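Pectinesterase (PDB 5C1E) catalyses the hydrolysis of methyl esters in pectin, releasing methanol and leaving galacturonosyl residues, and probably contributes to maceration and soft-rotting of plant tissue. Local coordinates at residues A[129-134]-A[148-153]; A[154-159]-A[169-174]; A[255-260]-A[275-280]. All blocks are in the same frame, centred on the assembly; numbering follows the deposited sequence.

How the interactions relate
All three contacts belong to one right-handed parallel beta-helix and reach the same long parallel sheet, in which strands 128-131, 148-152 and 168-172 are consecutive neighbours and 255-259 forms the far edge. Interactions 1 and 2 lie deep in the body, their centres 8 Å apart. Probable backbone hydrogen bonds link Y151 to W170 and G172, and strand 155-158 follows 148-152 in the chain, so the pair holds neighbouring coils together in the interior; both also touch one sulfate. Interaction 3 comes last along the chain, its centre about 23 Å from that of interaction 1 and 19 Å from that of interaction 2, where a loop covers the final strand at the sheet's far edge.

Interaction 1 (A[129-134]-A[148-153]); sequences GFYGCQ and TQYYSN. With SO4 (sulfate ion), chain C.
F130 and Y151 lie side by side in register on neighbouring parallel strands, their rings pointing the same way. Starting at the root of the phenylalanine, CB of F130 rests 3.6 Å from CD2 of Y151, and CG of F130 lies 3.6 Å from CE2 of Y151. Further out, CD1 of F130 sits over the rim of one tyrosine face, 3.3 Å from CE2 of Y151, and CE1 of F130 reaches the phenol OH of Y151 at 3.5 Å. Matched first torsions (chi1 -60° and -65°) carry both rings in the same direction off the sheet. Their planes are 12° from parallel but slid apart, so they barely overlap. This is the internal stacking of a parallel beta-helix, in which like residues of successive coils pile up inside the coil; F171 continues the row beyond Y151, whose hydroxyl donates to OE1 of Q149. The backbones are joined by F130 N to Y150 O, S152 N to F130 O (2.8 Å) and G132 N to S152 O. On the other face, CE1 of Y131 meets the edge of the Y150 ring at CE2, 3.6 Å away, while the Y131 hydroxyl bonds to D296 N. The hydroxyl of Y150 donates to O3 of a sulfate, 2.6 Å away.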
ATOM      1  N   GLY A 129       3.756   9.135   0.859  1.00 16.00           N
ATOM      2  CA  GLY A 129       3.373   8.843   2.252  1.00 15.75           C
ATOM      3  C   GLY A 129       1.891   8.604   2.378  1.00 15.68           C
ATOM      4  O   GLY A 129       1.090   9.431   1.929  1.00 15.40           O
ATOM      5  N   PHE A 130       1.529   7.479   2.990  1.00 15.17           N
ATOM      6  CA  PHE A 130       0.139   7.095   3.184  1.00 15.19           C
ATOM      7  C   PHE A 130      -0.102   6.785   4.657  1.00 15.87           C
ATOM      8  O   PHE A 130       0.585   5.957   5.243  1.00 16.29           O
ATOM      9  CB  PHE A 130      -0.213   5.875   2.316  1.00 15.13           C
ATOM     10  CG  PHE A 130      -0.036   6.114   0.851  1.00 15.07           C
ATOM     11  CD1 PHE A 130       1.178   5.871   0.234  1.00 16.32           C
ATOM     12  CD2 PHE A 130      -1.092   6.596   0.077  1.00 16.07           C
ATOM     13  CE1 PHE A 130       1.336   6.092  -1.132  1.00 15.99           C
ATOM     14  CE2 PHE A 130      -0.936   6.835  -1.285  1.00 15.88           C
ATOM     15  CZ  PHE A 130       0.278   6.588  -1.886  1.00 15.87           C
ATOM     16  N   TYR A 131      -1.090   7.454   5.238  1.00 15.77           N
ATOM     17  CA  TYR A 131      -1.313   7.435   6.668  1.00 15.90           C
ATOM     18  C   TYR A 131      -2.774   7.161   6.964  1.00 15.17           C
ATOM     19  O   TYR A 131      -3.643   7.929   6.584  1.00 14.56           O
ATOM     20  CB  TYR A 131      -0.938   8.809   7.246  1.00 16.55           C
ATOM     21  CG  TYR A 131       0.473   9.238   6.908  1.00 17.38           C
ATOM     22  CD1 TYR A 131       1.535   8.865   7.711  1.00 17.49           C
ATOM     23  CD2 TYR A 131       0.742   9.989   5.779  1.00 17.68           C
ATOM     24  CE1 TYR A 131       2.832   9.253   7.404  1.00 18.17           C
ATOM     25  CE2 TYR A 131       2.033  10.372   5.460  1.00 17.81           C
ATOM     26  CZ  TYR A 131       3.069   9.998   6.281  1.00 18.85           C
ATOM     27  OH  TYR A 131       4.348  10.382   5.983  1.00 19.59           O
ATOM     28  N   GLY A 132      -3.060   6.070   7.655  1.00 15.49           N
ATOM     29  CA  GLY A 132      -4.431   5.781   8.027  1.00 14.71           C
ATOM     30  C   GLY A 132      -5.352   5.529   6.857  1.00 15.03           C
ATOM     31  O   GLY A 132      -6.554   5.783   6.961  1.00 14.78           O
ATOM     32  N   CYS A 133      -4.815   5.005   5.748  1.00 15.49           N
ATOM     33  CA  CYS A 133      -5.613   4.744   4.549  1.00 15.48           C
ATOM     34  C   CYS A 133      -6.000   3.263   4.456  1.00 15.54           C
ATOM     35  O   CYS A 133      -5.383   2.394   5.078  1.00 15.21           O
ATOM     36  CB  CYS A 133      -4.823   5.136   3.289  1.00 15.85           C
ATOM     37  SG  CYS A 133      -4.499   6.897   3.133  1.00 16.55           S
ATOM     38  N   GLN A 134      -7.025   2.983   3.669  1.00 15.97           N
ATOM     39  CA  GLN A 134      -7.340   1.603   3.316  1.00 16.19           C
ATOM     40  C   GLN A 134      -7.192   1.381   1.827  1.00 16.57           C
ATOM     41  O   GLN A 134      -7.569   2.240   1.015  1.00 16.32           O
ATOM     42  CB  GLN A 134      -8.760   1.228   3.735  1.00 17.31           C
ATOM     43  CG  GLN A 134      -9.078   1.492   5.203  1.00 19.20           C
ATOM     44  CD  GLN A 134     -10.437   0.945   5.607  1.00 23.21           C
ATOM     45  OE1 GLN A 134     -10.767  -0.206   5.267  1.00 25.34           O
ATOM     46  NE2 GLN A 134     -11.232   1.740   6.364  1.00 21.92           N
ATOM     47  N   THR A 148      10.323   5.505  -3.615  1.00 16.69           N
ATOM     48  CA  THR A 148      10.357   5.343  -2.170  1.00 16.57           C
ATOM     49  C   THR A 148       8.979   5.667  -1.613  1.00 16.16           C
ATOM     50  O   THR A 148       8.372   6.676  -1.977  1.00 16.10           O
ATOM     51  CB  THR A 148      11.430   6.228  -1.534  1.00 17.34           C
ATOM     52  OG1 THR A 148      11.278   7.572  -1.988  1.00 17.16           O
ATOM     53  CG2 THR A 148      12.807   5.717  -1.921  1.00 17.71           C
ATOM     54  N   GLN A 149       8.464   4.770  -0.777  1.00 16.35           N
ATOM     55  CA  GLN A 149       7.101   4.867  -0.297  1.00 15.88           C
ATOM     56  C   GLN A 149       7.023   4.421   1.143  1.00 16.70           C
ATOM     57  O   GLN A 149       7.746   3.496   1.563  1.00 16.33           O
ATOM     58  CB  GLN A 149       6.162   4.023  -1.153  1.00 16.14           C
ATOM     59  CG  GLN A 149       6.237   4.340  -2.631  1.00 16.56           C
ATOM     60  CD  GLN A 149       5.249   3.557  -3.479  1.00 16.90           C
ATOM     61  OE1 GLN A 149       4.190   3.122  -3.017  1.00 16.63           O
ATOM     62  NE2 GLN A 149       5.575   3.420  -4.747  1.00 17.10           N
ATOM     63  N   TYR A 150       6.118   5.063   1.879  1.00 16.05           N
ATOM     64  CA  TYR A 150       5.942   4.822   3.296  1.00 16.87           C
ATOM     65  C   TYR A 150       4.449   4.717   3.611  1.00 16.12           C
ATOM     66  O   TYR A 150       3.675   5.604   3.251  1.00 16.40           O
ATOM     67  CB  TYR A 150       6.610   5.960   4.081  1.00 17.26           C
ATOM     68  CG  TYR A 150       6.430   5.906   5.576  1.00 18.81           C
ATOM     69  CD1 TYR A 150       7.231   5.105   6.365  1.00 19.56           C
ATOM     70  CD2 TYR A 150       5.462   6.681   6.206  1.00 19.00           C
ATOM     71  CE1 TYR A 150       7.067   5.071   7.744  1.00 19.93           C
ATOM     72  CE2 TYR A 150       5.297   6.659   7.574  1.00 19.73           C
ATOM     73  CZ  TYR A 150       6.090   5.852   8.337  1.00 20.33           C
ATOM     74  OH  TYR A 150       5.910   5.841   9.688  1.00 20.24           O
ATOM     75  N   TYR A 151       4.059   3.608   4.245  1.00 15.69           N
ATOM     76  CA  TYR A 151       2.667   3.344   4.622  1.00 15.37           C
ATOM     77  C   TYR A 151       2.626   3.138   6.125  1.00 15.52           C
ATOM     78  O   TYR A 151       3.292   2.248   6.635  1.00 15.64           O
ATOM     79  CB  TYR A 151       2.105   2.087   3.914  1.00 15.30           C
ATOM     80  CG  TYR A 151       1.998   2.231   2.409  1.00 14.59           C
ATOM     81  CD1 TYR A 151       3.129   2.189   1.605  1.00 14.44           C
ATOM     82  CD2 TYR A 151       0.764   2.415   1.795  1.00 14.49           C
ATOM     83  CE1 TYR A 151       3.038   2.350   0.236  1.00 14.06           C
ATOM     84  CE2 TYR A 151       0.656   2.571   0.417  1.00 14.17           C
ATOM     85  CZ  TYR A 151       1.803   2.554  -0.359  1.00 14.10           C
ATOM     86  OH  TYR A 151       1.714   2.703  -1.720  1.00 13.59           O
ATOM     87  N   SER A 152       1.843   3.963   6.824  1.00 15.53           N
ATOM     88  CA  SER A 152       1.708   3.858   8.269  1.00 15.34           C
ATOM     89  C   SER A 152       0.263   3.736   8.707  1.00 15.42           C
ATOM     90  O   SER A 152      -0.578   4.540   8.316  1.00 14.70           O
ATOM     91  CB  SER A 152       2.310   5.085   8.976  1.00 15.95           C
ATOM     92  OG  SER A 152       2.266   4.858  10.376  1.00 16.64           O
ATOM     93  N   ASN A 153      -0.022   2.764   9.562  1.00 15.29           N
ATOM     94  CA  ASN A 153      -1.379   2.607  10.111  1.00 16.43           C
ATOM     95  C   ASN A 153      -2.442   2.487   9.034  1.00 15.87           C
ATOM     96  O   ASN A 153      -3.571   2.986   9.171  1.00 15.80           O
ATOM     97  CB  ASN A 153      -1.697   3.727  11.100  1.00 17.06           C
ATOM     98  CG  ASN A 153      -0.921   3.571  12.383  1.00 19.07           C
ATOM     99  OD1 ASN A 153      -1.396   2.951  13.323  1.00 19.00           O
ATOM    100  ND2 ASN A 153       0.315   4.074  12.402  1.00 20.68           N
TER
HETATM  101  S   SO4 C 402       7.814   3.552  11.731  1.00 29.92           S
HETATM  102  O1  SO4 C 402       7.345   3.729  13.138  1.00 30.72           O
HETATM  103  O2  SO4 C 402       6.869   2.644  11.029  1.00 27.52           O
HETATM  104  O3  SO4 C 402       7.908   4.849  11.007  1.00 28.60           O
HETATM  105  O4  SO4 C 402       9.178   2.973  11.765  1.00 27.02           O

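Interaction 2 (A[154-159]-A[169-174]); sequences CMIEGA and VWFGEC. With SO4 (sulfate ion), chain C.
C154, just before strand 155-158, packs against C174, one coil further on. Its amide N points at the sulfur, giving a long hydrogen bond to C174 SG of 3.5 Å with an N-H...S angle of 155°, and C154 CB lies 3.8 Å from the same SG. The carbonyl O of C154 comes within 3.2 Å of C174 CA. SG of C174 stands beside its own backbone N (chi1 -67°), and this torsion turns the sulfur toward the amide of C154. These cysteines occupy equivalent corners of adjacent turns of the beta-helix, where the chain leaves one parallel sheet for the next; backbone bonds from C154 and I156 to D175 carry the pairing onward. I156, two residues along, sends only its delta methyl across: CD1 is 3.9 Å from CD1 of F171, approaching that ring obliquely, and 4.0 Å from CB of C174. The isoleucine and phenylalanine cross at about a right angle, and F135 and I200 add to this interior packing. On the outer face of the later strand, W170 NE1 donates to sulfate O2 (3.0 Å, 151°), near the indole plane. K283, which also lies in cation-pi contact with that indole, and Y150 are further donors to this sulfate, probably a crystallisation ion.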
ATOM      1  N   CYS A 154      -2.074   1.776   7.971  1.00 15.72           N
ATOM      2  CA  CYS A 154      -2.964   1.518   6.874  1.00 15.21           C
ATOM      3  C   CYS A 154      -3.501   0.090   6.956  1.00 15.67           C
ATOM      4  O   CYS A 154      -2.993  -0.752   7.712  1.00 15.31           O
ATOM      5  CB  CYS A 154      -2.254   1.718   5.528  1.00 15.70           C
ATOM      6  SG  CYS A 154      -1.767   3.432   5.163  1.00 15.96           S
ATOM      7  N   MET A 155      -4.542  -0.157   6.170  1.00 14.48           N
ATOM      8  CA  MET A 155      -5.114  -1.475   6.024  1.00 15.71           C
ATOM      9  C   MET A 155      -4.976  -1.824   4.557  1.00 15.03           C
ATOM     10  O   MET A 155      -5.503  -1.099   3.701  1.00 14.41           O
ATOM     11  CB  MET A 155      -6.579  -1.441   6.454  1.00 16.51           C
ATOM     12  CG  MET A 155      -7.235  -2.790   6.708  1.00 17.05           C
ATOM     13  SD  MET A 155      -7.496  -3.818   5.254  1.00 18.20           S
ATOM     14  CE  MET A 155      -8.556  -2.780   4.232  1.00 17.95           C
ATOM     15  N   ILE A 156      -4.253  -2.909   4.264  1.00 15.11           N
ATOM     16  CA  ILE A 156      -4.073  -3.383   2.881  1.00 15.02           C
ATOM     17  C   ILE A 156      -4.699  -4.768   2.774  1.00 14.70           C
ATOM     18  O   ILE A 156      -4.255  -5.713   3.445  1.00 13.84           O
ATOM     19  CB  ILE A 156      -2.589  -3.426   2.440  1.00 15.69           C
ATOM     20  CG1 ILE A 156      -1.952  -2.057   2.598  1.00 16.26           C
ATOM     21  CG2 ILE A 156      -2.475  -3.785   0.955  1.00 15.68           C
ATOM     22  CD1 ILE A 156      -1.115  -1.931   3.832  1.00 17.91           C
ATOM     23  N   GLU A 157      -5.706  -4.877   1.905  1.00 14.92           N
ATOM     24  CA  GLU A 157      -6.478  -6.114   1.777  1.00 15.65           C
ATOM     25  C   GLU A 157      -6.463  -6.678   0.375  1.00 15.56           C
ATOM     26  O   GLU A 157      -6.639  -5.951  -0.617  1.00 14.13           O
ATOM     27  CB  GLU A 157      -7.928  -5.891   2.206  1.00 16.92           C
ATOM     28  CG  GLU A 157      -8.738  -7.176   2.265  1.00 18.45           C
ATOM     29  CD  GLU A 157     -10.086  -7.047   2.957  1.00 19.56           C
ATOM     30  OE1 GLU A 157     -10.745  -8.090   3.128  1.00 20.39           O
ATOM     31  OE2 GLU A 157     -10.504  -5.934   3.313  1.00 20.67           O
ATOM     32  N   GLY A 158      -6.308  -8.001   0.313  1.00 15.18           N
ATOM     33  CA  GLY A 158      -6.365  -8.748  -0.922  1.00 14.99           C
ATOM     34  C   GLY A 158      -6.004 -10.200  -0.695  1.00 15.19           C
ATOM     35  O   GLY A 158      -5.947 -10.680   0.447  1.00 15.37           O
ATOM     36  N   ALA A 159      -5.762 -10.907  -1.789  1.00 15.02           N
ATOM     37  CA  ALA A 159      -5.477 -12.323  -1.747  1.00 14.79           C
ATOM     38  C   ALA A 159      -4.247 -12.723  -2.553  1.00 15.16           C
ATOM     39  O   ALA A 159      -3.437 -13.520  -2.087  1.00 14.72           O
ATOM     40  CB  ALA A 159      -6.679 -13.092  -2.261  1.00 14.83           C
ATOM     41  N   VAL A 169       9.865   0.144  -0.204  1.00 15.48           N
ATOM     42  CA  VAL A 169       8.664   0.473   0.566  1.00 15.38           C
ATOM     43  C   VAL A 169       8.718  -0.053   1.982  1.00 15.67           C
ATOM     44  O   VAL A 169       9.146  -1.186   2.229  1.00 15.10           O
ATOM     45  CB  VAL A 169       7.383   0.005  -0.184  1.00 15.65           C
ATOM     46  CG1 VAL A 169       7.471  -1.466  -0.537  1.00 15.51           C
ATOM     47  CG2 VAL A 169       6.115   0.331   0.599  1.00 15.92           C
ATOM     48  N   TRP A 170       8.290   0.807   2.905  1.00 15.35           N
ATOM     49  CA  TRP A 170       8.203   0.513   4.330  1.00 15.87           C
ATOM     50  C   TRP A 170       6.744   0.552   4.755  1.00 15.53           C
ATOM     51  O   TRP A 170       6.075   1.572   4.559  1.00 16.45           O
ATOM     52  CB  TRP A 170       8.959   1.564   5.123  1.00 15.91           C
ATOM     53  CG  TRP A 170       8.985   1.319   6.605  1.00 16.41           C
ATOM     54  CD1 TRP A 170       8.002   1.615   7.502  1.00 17.15           C
ATOM     55  CD2 TRP A 170      10.070   0.774   7.369  1.00 17.29           C
ATOM     56  NE1 TRP A 170       8.397   1.287   8.767  1.00 17.86           N
ATOM     57  CE2 TRP A 170       9.664   0.768   8.719  1.00 17.64           C
ATOM     58  CE3 TRP A 170      11.343   0.301   7.047  1.00 17.20           C
ATOM     59  CZ2 TRP A 170      10.475   0.286   9.738  1.00 18.44           C
ATOM     60  CZ3 TRP A 170      12.155  -0.167   8.061  1.00 18.07           C
ATOM     61  CH2 TRP A 170      11.723  -0.178   9.392  1.00 17.68           C
ATOM     62  N   PHE A 171       6.260  -0.565   5.298  1.00 15.29           N
ATOM     63  CA  PHE A 171       4.925  -0.664   5.893  1.00 15.60           C
ATOM     64  C   PHE A 171       5.083  -0.735   7.393  1.00 15.78           C
ATOM     65  O   PHE A 171       5.686  -1.664   7.904  1.00 16.13           O
ATOM     66  CB  PHE A 171       4.193  -1.907   5.413  1.00 16.23           C
ATOM     67  CG  PHE A 171       3.923  -1.918   3.941  1.00 15.96           C
ATOM     68  CD1 PHE A 171       2.762  -1.372   3.440  1.00 17.05           C
ATOM     69  CD2 PHE A 171       4.816  -2.508   3.064  1.00 16.52           C
ATOM     70  CE1 PHE A 171       2.498  -1.381   2.081  1.00 16.45           C
ATOM     71  CE2 PHE A 171       4.561  -2.524   1.697  1.00 17.01           C
ATOM     72  CZ  PHE A 171       3.401  -1.953   1.208  1.00 16.68           C
ATOM     73  N   GLY A 172       4.590   0.288   8.083  1.00 16.09           N
ATOM     74  CA  GLY A 172       4.730   0.376   9.528  1.00 17.23           C
ATOM     75  C   GLY A 172       3.371   0.345  10.200  1.00 17.48           C
ATOM     76  O   GLY A 172       2.474   1.131   9.865  1.00 16.86           O
ATOM     77  N   GLU A 173       3.219  -0.528  11.182  1.00 18.07           N
ATOM     78  CA  GLU A 173       1.983  -0.597  11.965  1.00 19.43           C
ATOM     79  C   GLU A 173       0.730  -0.694  11.082  1.00 18.25           C
ATOM     80  O   GLU A 173      -0.274  -0.054  11.369  1.00 17.88           O
ATOM     81  CB  GLU A 173       1.871   0.615  12.890  1.00 21.10           C
ATOM     82  CG  GLU A 173       2.956   0.688  13.947  1.00 23.72           C
ATOM     83  CD  GLU A 173       2.973   2.005  14.730  1.00 27.33           C
ATOM     84  OE1 GLU A 173       2.071   2.864  14.584  1.00 28.15           O
ATOM     85  OE2 GLU A 173       3.929   2.189  15.509  1.00 32.14           O
ATOM     86  N   CYS A 174       0.802  -1.501  10.022  1.00 17.42           N
ATOM     87  CA  CYS A 174      -0.326  -1.715   9.134  1.00 16.42           C
ATOM     88  C   CYS A 174      -1.012  -3.030   9.437  1.00 16.49           C
ATOM     89  O   CYS A 174      -0.384  -3.987   9.929  1.00 15.23           O
ATOM     90  CB  CYS A 174       0.122  -1.730   7.674  1.00 16.46           C
ATOM     91  SG  CYS A 174       0.734  -0.152   7.058  1.00 17.10           S
TER
HETATM   92  S   SO4 C 402       7.814   3.552  11.731  1.00 29.92           S
HETATM   93  O1  SO4 C 402       7.345   3.729  13.138  1.00 30.72           O
HETATM   94  O2  SO4 C 402       6.869   2.644  11.029  1.00 27.52           O
HETATM   95  O3  SO4 C 402       7.908   4.849  11.007  1.00 28.60           O
HETATM   96  O4  SO4 C 402       9.178   2.973  11.765  1.00 27.02           O

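Interaction 3 (A[255-260]-A[275-280]); sequences LYYEYN and TSISAA
Y259, T275 and Y257 carry this surface contact, in which an irregular run of chain lies along the last strand of a parallel beta-helix sheet. The Y259 ring has the backbone of the loop wrapped round it: the A279-A280 peptide covers one face, with A280 N 3.6 Å from CD2 of Y259, while S278 O comes within 3.4 Å of CE1 of Y259. The ring swings out this way because its CG is anti to the backbone N (chi1 -176°). The A279 amide N, buried under this contact, has no polar partner in the model. T275 fixes the other end: its backbone N donates to Y256 O (2.8 Å, 158°), and its hydroxyl donates to a water that also accepts from Y256 N. A second water takes the amide hydrogen of E258 and probably donates to T275 O, so solvent supplements the one direct bond between strand and loop. Y257 lies alongside T275, CE1 of Y257 to T275 CG2 at 3.6 Å, and crosses I277 nearly at right angles, I277 CB lying 3.6 Å from CD1 of Y257 and its delta methyl over the rim of one ring face. Strand 255-259 bonds on its inner edge to strand 228-232, through residues such as V229 and Y231, and the loop covers its outer edge before the chain enters helix 283-287.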
ATOM      1  N   LEU A 255      15.566 -12.600  -1.936  1.00 14.08           N
ATOM      2  CA  LEU A 255      16.134 -12.257  -0.633  1.00 14.37           C
ATOM      3  C   LEU A 255      14.969 -12.038   0.339  1.00 13.86           C
ATOM      4  O   LEU A 255      14.396 -10.935   0.467  1.00 13.16           O
ATOM      5  CB  LEU A 255      17.023 -11.018  -0.730  1.00 15.43           C
ATOM      6  CG  LEU A 255      18.302 -11.091  -1.583  1.00 16.08           C
ATOM      7  CD1 LEU A 255      19.123 -12.328  -1.245  1.00 16.44           C
ATOM      8  CD2 LEU A 255      18.001 -11.092  -3.066  1.00 17.34           C
ATOM      9  N   TYR A 256      14.611 -13.130   0.990  1.00 14.26           N
ATOM     10  CA  TYR A 256      13.456 -13.210   1.876  1.00 14.87           C
ATOM     11  C   TYR A 256      13.866 -13.465   3.332  1.00 15.19           C
ATOM     12  O   TYR A 256      14.540 -14.451   3.647  1.00 14.86           O
ATOM     13  CB  TYR A 256      12.563 -14.340   1.397  1.00 14.79           C
ATOM     14  CG  TYR A 256      11.741 -14.077   0.145  1.00 14.71           C
ATOM     15  CD1 TYR A 256      11.451 -12.785  -0.295  1.00 14.60           C
ATOM     16  CD2 TYR A 256      11.227 -15.153  -0.594  1.00 14.82           C
ATOM     17  CE1 TYR A 256      10.656 -12.572  -1.430  1.00 14.65           C
ATOM     18  CE2 TYR A 256      10.448 -14.955  -1.721  1.00 14.26           C
ATOM     19  CZ  TYR A 256      10.161 -13.675  -2.135  1.00 14.16           C
ATOM     20  OH  TYR A 256       9.359 -13.495  -3.223  1.00 14.37           O
ATOM     21  N   TYR A 257      13.399 -12.593   4.220  1.00 15.77           N
ATOM     22  CA  TYR A 257      13.858 -12.566   5.598  1.00 15.89           C
ATOM     23  C   TYR A 257      12.705 -12.470   6.578  1.00 16.78           C
ATOM     24  O   TYR A 257      11.668 -11.856   6.294  1.00 16.70           O
ATOM     25  CB  TYR A 257      14.708 -11.333   5.838  1.00 16.45           C
ATOM     26  CG  TYR A 257      15.870 -11.119   4.905  1.00 15.89           C
ATOM     27  CD1 TYR A 257      17.101 -11.679   5.181  1.00 16.43           C
ATOM     28  CD2 TYR A 257      15.748 -10.323   3.776  1.00 15.45           C
ATOM     29  CE1 TYR A 257      18.191 -11.450   4.370  1.00 16.15           C
ATOM     30  CE2 TYR A 257      16.833 -10.083   2.953  1.00 15.53           C
ATOM     31  CZ  TYR A 257      18.045 -10.660   3.240  1.00 16.33           C
ATOM     32  OH  TYR A 257      19.135 -10.441   2.436  1.00 16.04           O
ATOM     33  N   GLU A 258      12.908 -13.054   7.751  1.00 16.87           N
ATOM     34  CA  GLU A 258      12.059 -12.765   8.899  1.00 17.94           C
ATOM     35  C   GLU A 258      12.912 -12.416  10.112  1.00 19.12           C
ATOM     36  O   GLU A 258      13.991 -12.969  10.292  1.00 19.35           O
ATOM     37  CB  GLU A 258      11.196 -13.954   9.222  1.00 17.77           C
ATOM     38  CG  GLU A 258      10.073 -14.193   8.238  1.00 18.34           C
ATOM     39  CD  GLU A 258       9.366 -15.488   8.556  1.00 18.39           C
ATOM     40  OE1 GLU A 258       8.376 -15.429   9.316  1.00 18.87           O
ATOM     41  OE2 GLU A 258       9.828 -16.554   8.089  1.00 18.37           O
ATOM     42  N   TYR A 259      12.443 -11.488  10.938  1.00 20.82           N
ATOM     43  CA  TYR A 259      13.187 -11.122  12.139  1.00 22.27           C
ATOM     44  C   TYR A 259      12.243 -10.732  13.266  1.00 22.05           C
ATOM     45  O   TYR A 259      11.525  -9.741  13.160  1.00 20.81           O
ATOM     46  CB  TYR A 259      14.168  -9.973  11.880  1.00 24.11           C
ATOM     47  CG  TYR A 259      15.002  -9.687  13.109  1.00 27.31           C
ATOM     48  CD1 TYR A 259      16.122 -10.464  13.403  1.00 29.70           C
ATOM     49  CD2 TYR A 259      14.641  -8.688  14.007  1.00 29.75           C
ATOM     50  CE1 TYR A 259      16.871 -10.240  14.544  1.00 32.44           C
ATOM     51  CE2 TYR A 259      15.383  -8.458  15.153  1.00 32.40           C
ATOM     52  CZ  TYR A 259      16.499  -9.242  15.414  1.00 33.83           C
ATOM     53  OH  TYR A 259      17.258  -9.027  16.541  1.00 37.13           O
ATOM     54  N   ASN A 260      12.270 -11.513  14.345  1.00 22.30           N
ATOM     55  CA  ASN A 260      11.525 -11.192  15.565  1.00 22.07           C
ATOM     56  C   ASN A 260      10.009 -11.056  15.348  1.00 21.43           C
ATOM     57  O   ASN A 260       9.388 -10.125  15.854  1.00 21.84           O
ATOM     58  CB  ASN A 260      12.081  -9.901  16.208  1.00 23.55           C
ATOM     59  CG  ASN A 260      11.543  -9.680  17.617  1.00 25.61           C
ATOM     60  OD1 ASN A 260      11.454 -10.623  18.399  1.00 25.89           O
ATOM     61  ND2 ASN A 260      11.128  -8.448  17.920  1.00 27.46           N
ATOM     62  N   THR A 275      16.647 -16.309   3.767  1.00 18.64           N
ATOM     63  CA  THR A 275      18.042 -15.967   4.019  1.00 18.95           C
ATOM     64  C   THR A 275      18.158 -15.509   5.467  1.00 19.67           C
ATOM     65  O   THR A 275      17.233 -14.895   5.988  1.00 19.18           O
ATOM     66  CB  THR A 275      18.473 -14.816   3.080  1.00 18.99           C
ATOM     67  OG1 THR A 275      18.317 -15.243   1.726  1.00 20.04           O
ATOM     68  CG2 THR A 275      19.899 -14.406   3.304  1.00 18.70           C
ATOM     69  N   SER A 276      19.292 -15.784   6.113  1.00 21.23           N
ATOM     70  CA  SER A 276      19.482 -15.372   7.510  1.00 23.33           C
ATOM     71  C   SER A 276      19.712 -13.880   7.601  1.00 23.22           C
ATOM     72  O   SER A 276      20.269 -13.270   6.682  1.00 23.08           O
ATOM     73  CB  SER A 276      20.672 -16.093   8.150  1.00 25.29           C
ATOM     74  OG  SER A 276      20.453 -17.488   8.103  1.00 28.58           O
ATOM     75  N   ILE A 277      19.270 -13.291   8.706  1.00 23.07           N
ATOM     76  CA  ILE A 277      19.580 -11.909   9.017  1.00 23.95           C
ATOM     77  C   ILE A 277      19.608 -11.773  10.544  1.00 25.33           C
ATOM     78  O   ILE A 277      18.842 -12.433  11.245  1.00 25.28           O
ATOM     79  CB  ILE A 277      18.583 -10.928   8.344  1.00 23.73           C
ATOM     80  CG1 ILE A 277      19.140  -9.505   8.317  1.00 23.49           C
ATOM     81  CG2 ILE A 277      17.215 -10.965   9.010  1.00 24.15           C
ATOM     82  CD1 ILE A 277      18.385  -8.559   7.406  1.00 23.23           C
ATOM     83  N   SER A 278      20.525 -10.961  11.055  1.00 27.93           N
ATOM     84  CA  SER A 278      20.778 -10.914  12.497  1.00 29.78           C
ATOM     85  C   SER A 278      20.142  -9.704  13.176  1.00 29.47           C
ATOM     86  O   SER A 278      20.223  -9.564  14.395  1.00 28.64           O
ATOM     87  CB  SER A 278      22.291 -10.905  12.749  1.00 31.92           C
ATOM     88  OG  SER A 278      22.866  -9.740  12.176  1.00 34.70           O
ATOM     89  N   ALA A 279      19.527  -8.828  12.389  1.00 26.75           N
ATOM     90  CA  ALA A 279      18.966  -7.600  12.906  1.00 27.07           C
ATOM     91  C   ALA A 279      17.880  -7.126  11.968  1.00 26.23           C
ATOM     92  O   ALA A 279      17.916  -7.427  10.778  1.00 25.92           O
ATOM     93  CB  ALA A 279      20.045  -6.537  13.008  1.00 27.80           C
ATOM     94  N   ALA A 280      16.924  -6.381  12.514  1.00 25.73           N
ATOM     95  CA  ALA A 280      15.916  -5.707  11.706  1.00 24.86           C
ATOM     96  C   ALA A 280      16.559  -4.655  10.809  1.00 24.40           C
ATOM     97  O   ALA A 280      17.595  -4.098  11.152  1.00 23.54           O
ATOM     98  CB  ALA A 280      14.871  -5.060  12.609  1.00 25.12           C
TER
HETATM   99  O   HOH W   1      15.956 -15.643   0.584  1.00 16.23           O
HETATM  100  O   HOH W   2      15.302 -14.675   7.974  1.00 17.25           O
HETATM  101  O   HOH W   3      17.109 -14.449  10.099  1.00 41.42           O